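Local coordinates for ankyrin repeat domain protein (Legionella pneumophila subsp. pneumophila, PDB 6MCA), which is an effector that probably acts inside host cells, where it interacts with LARP7 of the 7SK snRNP complex, and that appears to include a cysteine protease-like region, at residues 87-93 against 113-119; 302-307 against 325-329; 418-424 against 467-471. One frame throughout, in Å; residues are numbered along the deposited sequence.

Contact 1: residues 87-93 against 113-119; sequences TGRTPLH and DPNAYTR. With TLA (L(+)-tartaric acid), chain B.
T87 and R119 join the two ends of one predicted ankyrin repeat, 87-119. Segment 87-93 carries the TPLH motif of the repeat, and 113-119 is the loop after its second helix. The one direct hydrogen bond across runs from R119 N to T87 O (2.9 Å, 164° at the hydrogen). G88 has a positive phi (93°), and its CA passes close to the backbone of T118. Water 1 bridges G88 O and Y117 O, and water 2 links T90 OG1 with D113 O.

Within the motif, T90 is the N-cap of helix 91-97. Its OG1 is hydrogen-bonded to H93 ND1 at 3.1 Å, and either could be the donor; the bond helps fix the rotation of the imidazole. H93 NE2 bonds to L122 O, so both ring nitrogens have partners, as is usual for this motif.

Tartaric acid, probably from the crystallisation liquor, adds polar bonds. R89 NE donates a hydrogen bond to its O4 (2.6 Å), and T118 OG1 donates one to its O11 (2.9 Å). R89 also forms a salt bridge with D97.

Carbon contacts complete the interface. With T118 OG1 between N and the carbonyl carbon (chi1 68°), CG2 comes over one face of the H93 ring, 3.8 Å from its centroid. T90 CG2 meets A116 CB at 3.8 Å. At the far end, L92 CD2 lies 3.4 Å from D113 O.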
# COMPACT_ATOMS: atom_id res chain seq x y z
N THR A 87 -6.06 -6.89 -13.80
CA THR A 87 -5.46 -5.85 -12.97
C THR A 87 -4.22 -5.22 -13.60
O THR A 87 -3.72 -4.22 -13.07
CB THR A 87 -5.09 -6.42 -11.60
OG1 THR A 87 -3.89 -7.21 -11.71
CG2 THR A 87 -6.21 -7.30 -11.06
N GLY A 88 -3.72 -5.77 -14.70
CA GLY A 88 -2.52 -5.26 -15.33
C GLY A 88 -1.24 -5.92 -14.90
O GLY A 88 -0.16 -5.48 -15.31
N ARG A 89 -1.31 -6.97 -14.07
CA ARG A 89 -0.12 -7.69 -13.62
C ARG A 89 0.36 -8.60 -14.74
O ARG A 89 -0.27 -9.62 -15.04
CB ARG A 89 -0.43 -8.49 -12.36
CG ARG A 89 -0.37 -7.71 -11.06
CD ARG A 89 -0.16 -8.65 -9.89
NE ARG A 89 -0.22 -7.98 -8.60
CZ ARG A 89 0.07 -8.56 -7.44
NH1 ARG A 89 0.44 -9.83 -7.41
NH2 ARG A 89 -0.01 -7.87 -6.31
N THR A 90 1.49 -8.24 -15.36
CA THR A 90 2.11 -9.09 -16.35
C THR A 90 2.73 -10.30 -15.66
O THR A 90 2.87 -10.33 -14.44
CB THR A 90 3.17 -8.30 -17.13
OG1 THR A 90 4.30 -8.05 -16.28
CG2 THR A 90 2.60 -6.97 -17.61
N PRO A 91 3.10 -11.34 -16.43
CA PRO A 91 3.83 -12.46 -15.81
C PRO A 91 5.08 -12.03 -15.06
O PRO A 91 5.44 -12.65 -14.05
CB PRO A 91 4.18 -13.35 -17.02
CG PRO A 91 3.09 -13.08 -17.99
CD PRO A 91 2.71 -11.63 -17.82
N LEU A 92 5.76 -10.98 -15.53
CA LEU A 92 6.93 -10.47 -14.82
C LEU A 92 6.53 -9.91 -13.46
O LEU A 92 7.26 -10.09 -12.47
CB LEU A 92 7.64 -9.41 -15.65
CG LEU A 92 9.01 -8.97 -15.13
CD1 LEU A 92 9.96 -10.15 -15.09
CD2 LEU A 92 9.57 -7.85 -15.99
N HIS A 93 5.39 -9.23 -13.38
CA HIS A 93 4.88 -8.76 -12.09
C HIS A 93 4.73 -9.92 -11.12
O HIS A 93 5.14 -9.84 -9.96
CB HIS A 93 3.54 -8.05 -12.28
CG HIS A 93 3.66 -6.60 -12.63
ND1 HIS A 93 3.61 -6.15 -13.93
CD2 HIS A 93 3.79 -5.50 -11.85
CE1 HIS A 93 3.73 -4.83 -13.94
NE2 HIS A 93 3.84 -4.41 -12.69
N ASP A 113 8.65 -7.00 -20.47
CA ASP A 113 8.87 -5.57 -20.29
C ASP A 113 9.22 -5.27 -18.84
O ASP A 113 8.36 -5.42 -17.96
CB ASP A 113 7.61 -4.79 -20.70
CG ASP A 113 7.79 -3.29 -20.60
OD1 ASP A 113 8.94 -2.82 -20.42
OD2 ASP A 113 6.78 -2.56 -20.70
N PRO A 114 10.46 -4.85 -18.53
CA PRO A 114 10.82 -4.59 -17.13
C PRO A 114 10.21 -3.33 -16.56
O PRO A 114 10.34 -3.10 -15.35
CB PRO A 114 12.35 -4.49 -17.19
CG PRO A 114 12.61 -3.94 -18.56
CD PRO A 114 11.56 -4.54 -19.46
N ASN A 115 9.55 -2.51 -17.38
CA ASN A 115 8.94 -1.27 -16.91
C ASN A 115 7.42 -1.29 -17.05
O ASN A 115 6.79 -0.23 -17.04
CB ASN A 115 9.52 -0.07 -17.66
CG ASN A 115 10.98 0.18 -17.32
OD1 ASN A 115 11.30 0.64 -16.22
ND2 ASN A 115 11.87 -0.13 -18.26
N ALA A 116 6.83 -2.48 -17.18
CA ALA A 116 5.38 -2.58 -17.24
C ALA A 116 4.77 -2.18 -15.90
O ALA A 116 5.34 -2.46 -14.84
CB ALA A 116 4.96 -4.00 -17.61
N TYR A 117 3.63 -1.51 -15.96
CA TYR A 117 2.92 -1.10 -14.75
C TYR A 117 1.48 -1.58 -14.82
O TYR A 117 0.92 -1.81 -15.90
CB TYR A 117 2.96 0.42 -14.55
CG TYR A 117 2.62 1.25 -15.77
CD1 TYR A 117 3.56 1.49 -16.76
CD2 TYR A 117 1.35 1.80 -15.92
CE1 TYR A 117 3.25 2.25 -17.88
CE2 TYR A 117 1.03 2.56 -17.03
CZ TYR A 117 1.98 2.78 -18.00
OH TYR A 117 1.67 3.54 -19.11
N THR A 118 0.88 -1.74 -13.64
CA THR A 118 -0.46 -2.28 -13.53
C THR A 118 -1.50 -1.19 -13.78
O THR A 118 -1.18 -0.05 -14.11
CB THR A 118 -0.66 -2.92 -12.16
OG1 THR A 118 -0.66 -1.91 -11.15
CG2 THR A 118 0.45 -3.92 -11.87
N ARG A 119 -2.77 -1.56 -13.60
CA ARG A 119 -3.88 -0.64 -13.85
C ARG A 119 -3.79 0.60 -12.98
O ARG A 119 -4.21 1.69 -13.40
CB ARG A 119 -5.21 -1.37 -13.63
CG ARG A 119 -6.45 -0.53 -13.85
CD ARG A 119 -7.69 -1.38 -13.63
NE ARG A 119 -7.62 -2.12 -12.37
CZ ARG A 119 -8.36 -3.18 -12.08
NH1 ARG A 119 -9.25 -3.64 -12.96
NH2 ARG A 119 -8.22 -3.80 -10.91
O1 TLA B . -4.89 -3.62 -9.67
O11 TLA B . -3.30 -2.17 -10.04
C1 TLA B . -3.67 -3.30 -9.63
C2 TLA B . -2.64 -4.29 -9.09
O2 TLA B . -3.28 -5.26 -8.31
C3 TLA B . -1.61 -3.54 -8.25
O3 TLA B . -2.27 -2.70 -7.35
C4 TLA B . -0.75 -4.54 -7.48
O4 TLA B . -0.06 -5.39 -8.11
O41 TLA B . -0.72 -4.52 -6.22
O HOH W 1 0.93 -3.96 -17.47
O HOH W 2 6.28 -7.25 -18.18

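Contact 2: residues 302-307 against 325-329; sequences ALTINF and INQQL
L329 N bonds to I325 O at 2.9 Å. This helical bond puts I325 and L329 one turn apart on helix 318-329, and both touch F307 at the start of helix 305-312. It is a helix-to-helix contact beside the five-stranded antiparallel sheet. I325 and L329 also touch W277 of strand 276-280. The sheet may belong to the cysteine protease-like part of the protein.

No hydrogen bond crosses between the segments. The F307 ring carries the contact. Its CG is anti to the backbone N (chi1 -180°), which sends the ring across to the second helix. L329 CD2 sits over one face in a CH-pi contact, 4.1 Å from the centroid and displaced toward the rim. L329 CD1 touches F307 CZ at 3.7 Å. I325 CG2 comes up to F307 CE2 obliquely, at 4.0 Å. Q328 OE1 lies at the ring edge, 3.6 Å from F307 CD2, with the amide and ring planes 81° apart.

The chain before the helix adds further contacts. L303 is the centre of an inverse gamma turn, with a weak bond from T304 N to A302 O. T304 then caps the helix, its OG1 taking a weak bond from F307 N. L303 CB meets L329 CD2 at 4.2 Å. A302 points at the helix, and its CB lies 3.2 Å from Q328 O.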
# COMPACT_ATOMS: atom_id res chain seq x y z
N ALA A 302 -10.57 -22.63 19.04
CA ALA A 302 -11.26 -22.35 17.79
C ALA A 302 -10.41 -21.58 16.79
O ALA A 302 -10.83 -21.43 15.64
CB ALA A 302 -12.56 -21.58 18.07
N LEU A 303 -9.25 -21.09 17.21
CA LEU A 303 -8.35 -20.33 16.33
C LEU A 303 -7.45 -21.32 15.61
O LEU A 303 -6.29 -21.55 15.96
CB LEU A 303 -7.56 -19.32 17.15
CG LEU A 303 -6.71 -18.25 16.44
CD1 LEU A 303 -7.46 -17.65 15.28
CD2 LEU A 303 -6.32 -17.17 17.43
N THR A 304 -8.00 -21.93 14.56
CA THR A 304 -7.38 -23.05 13.86
C THR A 304 -7.06 -22.67 12.41
O THR A 304 -7.25 -21.53 11.98
CB THR A 304 -8.29 -24.28 13.89
OG1 THR A 304 -9.53 -23.97 13.25
CG2 THR A 304 -8.55 -24.71 15.32
N ILE A 305 -6.57 -23.67 11.67
CA ILE A 305 -6.31 -23.50 10.24
C ILE A 305 -7.60 -23.15 9.51
O ILE A 305 -7.64 -22.24 8.67
CB ILE A 305 -5.67 -24.77 9.66
CG1 ILE A 305 -4.32 -25.02 10.30
CG2 ILE A 305 -5.53 -24.64 8.15
CD1 ILE A 305 -3.37 -23.89 10.08
N ASN A 306 -8.68 -23.87 9.82
CA ASN A 306 -9.96 -23.62 9.17
C ASN A 306 -10.47 -22.22 9.48
O ASN A 306 -11.10 -21.59 8.62
CB ASN A 306 -10.98 -24.68 9.59
CG ASN A 306 -10.43 -26.09 9.47
OD1 ASN A 306 -9.65 -26.54 10.32
ND2 ASN A 306 -10.82 -26.79 8.42
N PHE A 307 -10.21 -21.72 10.69
CA PHE A 307 -10.59 -20.35 11.01
C PHE A 307 -9.85 -19.36 10.12
O PHE A 307 -10.46 -18.44 9.56
CB PHE A 307 -10.31 -20.06 12.49
CG PHE A 307 -10.68 -18.66 12.91
CD1 PHE A 307 -9.77 -17.62 12.80
CD2 PHE A 307 -11.94 -18.39 13.41
CE1 PHE A 307 -10.11 -16.34 13.18
CE2 PHE A 307 -12.28 -17.10 13.80
CZ PHE A 307 -11.36 -16.08 13.68
N ILE A 325 -17.25 -14.35 14.56
CA ILE A 325 -15.94 -14.62 15.15
C ILE A 325 -15.95 -14.37 16.65
O ILE A 325 -15.24 -15.06 17.40
CB ILE A 325 -14.85 -13.78 14.44
CG1 ILE A 325 -15.10 -12.28 14.62
CG2 ILE A 325 -14.80 -14.13 12.95
CD1 ILE A 325 -13.96 -11.41 14.13
N ASN A 326 -16.74 -13.40 17.12
CA ASN A 326 -16.88 -13.19 18.55
C ASN A 326 -17.42 -14.43 19.24
O ASN A 326 -16.95 -14.81 20.32
CB ASN A 326 -17.80 -12.00 18.83
CG ASN A 326 -17.32 -10.72 18.16
OD1 ASN A 326 -17.39 -10.59 16.93
ND2 ASN A 326 -16.84 -9.78 18.96
N GLN A 327 -18.40 -15.09 18.63
CA GLN A 327 -18.97 -16.30 19.21
C GLN A 327 -18.00 -17.48 19.10
O GLN A 327 -17.88 -18.27 20.04
CB GLN A 327 -20.30 -16.63 18.53
CG GLN A 327 -20.82 -18.02 18.83
CD GLN A 327 -22.23 -18.00 19.39
OE1 GLN A 327 -22.79 -16.94 19.65
NE2 GLN A 327 -22.81 -19.18 19.58
N GLN A 328 -17.31 -17.60 17.97
CA GLN A 328 -16.42 -18.74 17.77
C GLN A 328 -15.22 -18.68 18.71
O GLN A 328 -14.86 -19.68 19.33
CB GLN A 328 -15.98 -18.82 16.31
CG GLN A 328 -17.10 -19.17 15.34
CD GLN A 328 -16.64 -19.16 13.89
OE1 GLN A 328 -15.45 -19.22 13.60
NE2 GLN A 328 -17.60 -19.10 12.97
N LEU A 329 -14.59 -17.51 18.82
CA LEU A 329 -13.42 -17.35 19.67
C LEU A 329 -13.77 -17.04 21.12
O LEU A 329 -12.87 -17.06 21.96
CB LEU A 329 -12.52 -16.24 19.12
CG LEU A 329 -12.08 -16.35 17.66
CD1 LEU A 329 -11.18 -15.18 17.28
CD2 LEU A 329 -11.39 -17.68 17.40

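Contact 3: residues 418-424 against 467-471; sequences LFQACDH and NLLKI
The N467 amide bonds the backbone on both sides of D423. ND2 donates a hydrogen bond to C422 O (2.7 Å, 140° at the hydrogen), in the carbonyl plane though tilted from the amide's own plane. OD1 takes H424 N at 2.8 Å, on a lone pair. CG anti to the backbone N (chi1 173°) carries the amide across to this strip of chain. ND2 must donate and OD1 accept, which settles the flip of the amide. Water 3 donates to F419 O (2.9 Å) and also lies very close to ND2, a short bond to be read with reserve. D423 N is hydrogen-bonded to H429 ND1.

The contact joins helix 463-474 to helix 404-421 and the extended link that follows it, within the all-helical C-terminal region. Its inner side is apolar. L418 CD1 meets I471 CG2 at 4.1 Å, and L468 CD2 reaches the edge of the F419 ring. Helices 427-440 and 447-458 close over L418.

At the outer end K470 bends over H424. Its CD lies above one face of the imidazole, 3.6 Å from the centroid. K470 NZ turns to N466 OD1. I471 CG1 packs on H424 CB at 3.6 Å.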
# COMPACT_ATOMS: atom_id res chain seq x y z
N LEU A 418 0.26 21.78 -0.36
CA LEU A 418 0.11 23.15 0.15
C LEU A 418 -1.36 23.57 0.18
O LEU A 418 -1.83 24.13 1.17
CB LEU A 418 0.93 24.11 -0.71
CG LEU A 418 0.73 25.61 -0.47
CD1 LEU A 418 1.12 26.00 0.95
CD2 LEU A 418 1.51 26.42 -1.49
N PHE A 419 -2.09 23.31 -0.91
CA PHE A 419 -3.46 23.81 -0.99
C PHE A 419 -4.41 23.02 -0.10
O PHE A 419 -5.26 23.60 0.57
CB PHE A 419 -3.94 23.78 -2.44
CG PHE A 419 -5.26 24.46 -2.66
CD1 PHE A 419 -5.36 25.84 -2.64
CD2 PHE A 419 -6.41 23.71 -2.88
CE1 PHE A 419 -6.58 26.46 -2.83
CE2 PHE A 419 -7.63 24.33 -3.07
CZ PHE A 419 -7.72 25.71 -3.05
N GLN A 420 -4.27 21.69 -0.08
CA GLN A 420 -5.27 20.87 0.60
C GLN A 420 -4.98 20.64 2.08
O GLN A 420 -5.92 20.54 2.87
CB GLN A 420 -5.40 19.51 -0.10
CG GLN A 420 -5.77 19.60 -1.57
CD GLN A 420 -6.21 18.26 -2.14
OE1 GLN A 420 -6.88 17.47 -1.46
NE2 GLN A 420 -5.82 17.99 -3.38
N ALA A 421 -3.71 20.54 2.47
CA ALA A 421 -3.36 20.00 3.79
C ALA A 421 -2.76 21.01 4.75
O ALA A 421 -2.50 20.66 5.90
CB ALA A 421 -2.40 18.82 3.63
N CYS A 422 -2.54 22.26 4.33
CA CYS A 422 -1.87 23.25 5.16
C CYS A 422 -2.86 24.31 5.60
O CYS A 422 -3.45 25.01 4.77
CB CYS A 422 -0.70 23.89 4.41
SG CYS A 422 0.70 22.78 4.11
N ASP A 423 -3.05 24.43 6.92
CA ASP A 423 -3.87 25.47 7.51
C ASP A 423 -2.99 26.61 8.01
O ASP A 423 -1.94 26.36 8.63
CB ASP A 423 -4.72 24.92 8.66
CG ASP A 423 -5.61 23.77 8.23
OD1 ASP A 423 -5.97 23.70 7.03
OD2 ASP A 423 -5.96 22.94 9.09
N HIS A 424 -3.41 27.84 7.76
CA HIS A 424 -2.60 29.01 8.07
C HIS A 424 -2.42 29.24 9.57
O HIS A 424 -1.58 30.05 9.96
CB HIS A 424 -3.20 30.26 7.43
CG HIS A 424 -4.15 31.00 8.32
ND1 HIS A 424 -5.45 30.59 8.53
CD2 HIS A 424 -3.99 32.13 9.05
CE1 HIS A 424 -6.05 31.43 9.35
NE2 HIS A 424 -5.18 32.38 9.68
N ASN A 467 -7.55 30.54 2.74
CA ASN A 467 -6.46 30.00 3.55
C ASN A 467 -5.13 30.10 2.80
O ASN A 467 -4.09 30.38 3.41
CB ASN A 467 -6.76 28.56 3.94
CG ASN A 467 -5.59 27.89 4.63
OD1 ASN A 467 -5.42 28.01 5.85
ND2 ASN A 467 -4.78 27.17 3.86
N LEU A 468 -5.15 29.88 1.49
CA LEU A 468 -3.93 29.98 0.69
C LEU A 468 -3.42 31.41 0.64
O LEU A 468 -2.21 31.65 0.74
CB LEU A 468 -4.19 29.45 -0.72
CG LEU A 468 -3.12 29.77 -1.78
CD1 LEU A 468 -1.84 29.00 -1.50
CD2 LEU A 468 -3.64 29.48 -3.18
N LEU A 469 -4.33 32.38 0.48
CA LEU A 469 -3.92 33.79 0.52
C LEU A 469 -3.30 34.14 1.86
O LEU A 469 -2.26 34.80 1.93
CB LEU A 469 -5.12 34.69 0.22
CG LEU A 469 -5.64 34.68 -1.22
CD1 LEU A 469 -6.96 35.43 -1.31
CD2 LEU A 469 -4.61 35.29 -2.15
N LYS A 470 -3.94 33.69 2.95
CA LYS A 470 -3.38 33.92 4.28
C LYS A 470 -1.99 33.32 4.40
O LYS A 470 -1.05 33.99 4.87
CB LYS A 470 -4.31 33.35 5.35
CG LYS A 470 -5.67 34.04 5.43
CD LYS A 470 -6.16 34.11 6.87
CE LYS A 470 -7.57 33.57 7.00
NZ LYS A 470 -8.53 34.31 6.14
N ILE A 471 -1.82 32.07 3.97
CA ILE A 471 -0.52 31.40 4.05
C ILE A 471 0.52 32.18 3.27
O ILE A 471 1.64 32.40 3.75
CB ILE A 471 -0.64 29.95 3.54
CG1 ILE A 471 -1.34 29.07 4.58
CG2 ILE A 471 0.74 29.39 3.21
CD1 ILE A 471 -1.45 27.62 4.16
O HOH W 3 -5.32 26.32 1.60

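The three contacts lie in separate parts of the chain, follow one another in sequence and share no helix. Contact 2 is the most buried. It is mostly apolar, centred on the F307 ring with some backbone atoms included, has no hydrogen bond across, and lies beside the five-stranded sheet. Contacts 1 and 3 are partly buried and mix polar and apolar groups. In contact 1 backbone atoms, waters and a bound tartaric acid tie the TPLH turn and the start of its helix to the loop that ends the repeat. In contact 3 one amide bonds the chain leaving a helix, beside an apolar side of L418, F419, L468 and I471. Contacts 2 and 3 lie on opposite sides of the chain's centre, their centres about 49 Å apart.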